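PDB 5GHU: probable fimbrial chaperone YadV from Escherichia coli K-12, which probably acts as a periplasmic chaperone that folds and delivers pilin subunits for assembly of fimbriae, which could contribute to adhesion to surfaces. Local coordinates for residues P52-P57 / K71-A76. Sequence-based numbering, arbitrary orientation.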
loop_
_atom_site.group_PDB
_atom_site.type_symbol
_atom_site.label_atom_id
_atom_site.label_comp_id
_atom_site.label_asym_id
_atom_site.label_seq_id
_atom_site.Cartn_x
_atom_site.Cartn_y
_atom_site.Cartn_z
ATOM N N PRO A 52 16.900 3.189 -3.508
ATOM C CA PRO A 52 17.661 2.846 -4.712
ATOM C C PRO A 52 16.788 2.938 -5.965
ATOM O O PRO A 52 16.718 1.992 -6.731
ATOM C CB PRO A 52 18.093 1.394 -4.458
ATOM C CG PRO A 52 16.962 0.816 -3.559
ATOM C CD PRO A 52 16.541 2.010 -2.690
ATOM N N PHE A 53 16.108 4.062 -6.148
ATOM C CA PHE A 53 15.274 4.267 -7.336
ATOM C C PHE A 53 15.478 5.685 -7.868
ATOM O O PHE A 53 15.855 6.582 -7.128
ATOM C CB PHE A 53 13.796 4.077 -7.033
ATOM C CG PHE A 53 13.413 2.671 -6.639
ATOM C CD1 PHE A 53 13.489 2.282 -5.314
ATOM C CD2 PHE A 53 12.995 1.743 -7.603
ATOM C CE1 PHE A 53 13.150 0.985 -4.925
ATOM C CE2 PHE A 53 12.644 0.442 -7.223
ATOM C CZ PHE A 53 12.715 0.079 -5.879
ATOM N N THR A 54 15.221 5.879 -9.148
ATOM C CA THR A 54 15.038 7.218 -9.702
ATOM C C THR A 54 13.608 7.306 -10.272
ATOM O O THR A 54 12.994 6.279 -10.579
ATOM C CB THR A 54 16.063 7.538 -10.794
ATOM O OG1 THR A 54 16.005 6.559 -11.827
ATOM C CG2 THR A 54 17.472 7.548 -10.225
ATOM N N ALA A 55 13.082 8.524 -10.352
ATOM C CA ALA A 55 11.771 8.786 -10.963
ATOM C C ALA A 55 11.987 9.910 -11.927
ATOM O O ALA A 55 12.408 11.012 -11.516
ATOM C CB ALA A 55 10.746 9.162 -9.904
ATOM N N THR A 56 11.737 9.665 -13.209
ATOM C CA THR A 56 12.023 10.696 -14.185
ATOM C C THR A 56 10.869 10.868 -15.167
ATOM O O THR A 56 10.240 9.924 -15.605
ATOM C CB THR A 56 13.317 10.397 -14.932
ATOM O OG1 THR A 56 13.190 9.137 -15.581
ATOM C CG2 THR A 56 14.481 10.337 -13.950
ATOM N N PRO A 57 10.561 12.124 -15.469
ATOM C CA PRO A 57 11.220 13.343 -14.987
ATOM C C PRO A 57 10.802 13.649 -13.544
ATOM O O PRO A 57 9.638 13.499 -13.174
ATOM C CB PRO A 57 10.714 14.409 -15.971
ATOM C CG PRO A 57 9.381 13.902 -16.403
ATOM C CD PRO A 57 9.482 12.420 -16.431
ATOM N N LYS A 71 8.904 7.483 -15.323
ATOM C CA LYS A 71 9.613 6.219 -15.384
ATOM C C LYS A 71 10.295 5.984 -14.034
ATOM O O LYS A 71 11.074 6.828 -13.547
ATOM C CB LYS A 71 10.637 6.245 -16.545
ATOM C CG LYS A 71 11.643 5.088 -16.512
ATOM C CD LYS A 71 12.584 5.132 -17.701
ATOM C CE LYS A 71 11.866 4.719 -18.976
ATOM N NZ LYS A 71 12.798 4.620 -20.143
ATOM N N LEU A 72 10.006 4.847 -13.413
ATOM C CA LEU A 72 10.614 4.516 -12.126
ATOM C C LEU A 72 11.668 3.471 -12.385
ATOM O O LEU A 72 11.415 2.489 -13.083
ATOM C CB LEU A 72 9.582 3.995 -11.136
ATOM C CG LEU A 72 8.376 4.897 -10.951
ATOM C CD1 LEU A 72 7.347 4.139 -10.048
ATOM C CD2 LEU A 72 8.776 6.282 -10.376
ATOM N N MET A 73 12.857 3.676 -11.842
ATOM C CA MET A 73 13.969 2.808 -12.194
ATOM C C MET A 73 14.795 2.406 -10.969
ATOM O O MET A 73 15.275 3.265 -10.239
ATOM C CB MET A 73 14.856 3.490 -13.218
ATOM C CG MET A 73 15.891 2.566 -13.716
ATOM S SD MET A 73 16.866 3.252 -15.069
ATOM C CE MET A 73 15.665 3.649 -16.315
ATOM N N TYR A 74 14.948 1.104 -10.732
ATOM C CA TYR A 74 15.787 0.596 -9.637
ATOM C C TYR A 74 17.266 0.788 -9.979
ATOM O O TYR A 74 17.690 0.519 -11.085
ATOM C CB TYR A 74 15.473 -0.881 -9.367
ATOM C CG TYR A 74 16.313 -1.583 -8.304
ATOM C CD1 TYR A 74 16.228 -1.224 -6.965
ATOM C CD2 TYR A 74 17.155 -2.645 -8.647
ATOM C CE1 TYR A 74 16.998 -1.880 -5.988
ATOM C CE2 TYR A 74 17.922 -3.313 -7.685
ATOM C CZ TYR A 74 17.828 -2.939 -6.354
ATOM O OH TYR A 74 18.589 -3.603 -5.401
ATOM N N THR A 75 18.031 1.257 -9.015
ATOM C CA THR A 75 19.423 1.603 -9.277
ATOM C C THR A 75 20.360 0.637 -8.571
ATOM O O THR A 75 21.549 0.614 -8.862
ATOM C CB THR A 75 19.739 3.024 -8.815
ATOM O OG1 THR A 75 19.622 3.091 -7.385
ATOM C CG2 THR A 75 18.810 4.038 -9.476
ATOM N N ALA A 76 19.837 -0.141 -7.634
ATOM C CA ALA A 76 20.665 -1.047 -6.830
ATOM C C ALA A 76 21.820 -0.315 -6.161
ATOM O O ALA A 76 22.880 -0.898 -5.928
ATOM C CB ALA A 76 21.203 -2.180 -7.680
HETATM O O HOH W 1 13.884 6.895 -13.645
#
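Phe53 and Tyr74 form a non-hydrogen-bonded pair across the strands, their rings meeting obliquely with planes inclined at 58° and centroids 5.5 Å apart. CD1 of Tyr74 lies over one face of the Phe53 ring, displaced toward its rim, while CE2 of Phe53 touches Tyr74 CB at 3.8 Å. Tyr74 reaches past Phe53 to Pro52 because its chi1 of 177° swings CG to the side opposite the backbone N; Pro52 CG lies 3.6 Å from Tyr74 CE1. The backbone N of Ala76 sits above the centre of the tyrosine ring, on the face turned away from Phe53. On the side of the sheet that carries these rings, Ala55 CB meets Leu72 CD2 at 3.5 Å. Phe53, Ala55, Leu72 and Tyr74 project from two neighbouring antiparallel strands, 53-62 and 67-74, which form a beta hairpin in the immunoglobulin-like N-terminal domain of the PapD family. Thr54 and Met73 exchange two backbone hydrogen bonds, and Thr56 and Lys71 do likewise. Beyond the last strand pair, Thr75 N still reaches Pro52 O at 2.7 Å, but approaches from above the carbonyl plane. On the opposite side of the sheet the Thr54 and Thr56 side chains lie beside those of Met73 and Lys71, Thr54 OG1 being 3.6 Å from Met73 CB. A water binds Thr54 OG1 and Thr56 OG1 and donates to Lys71 O, 2.8 Å away, giving that carbonyl a second bond besides the one from Thr56 N. In the next shell, Phe53 makes edge-to-face contacts with Tyr12 and Phe88 and also packs on Leu37. Were Phe53 replaced by an alanine, a gap would probably open among these rings and Tyr74 CD1 would lose the aromatic face it rests on. Tyr74 is held at both ends, its N bonded to Tyr12 OH and its own OH to Leu80 N.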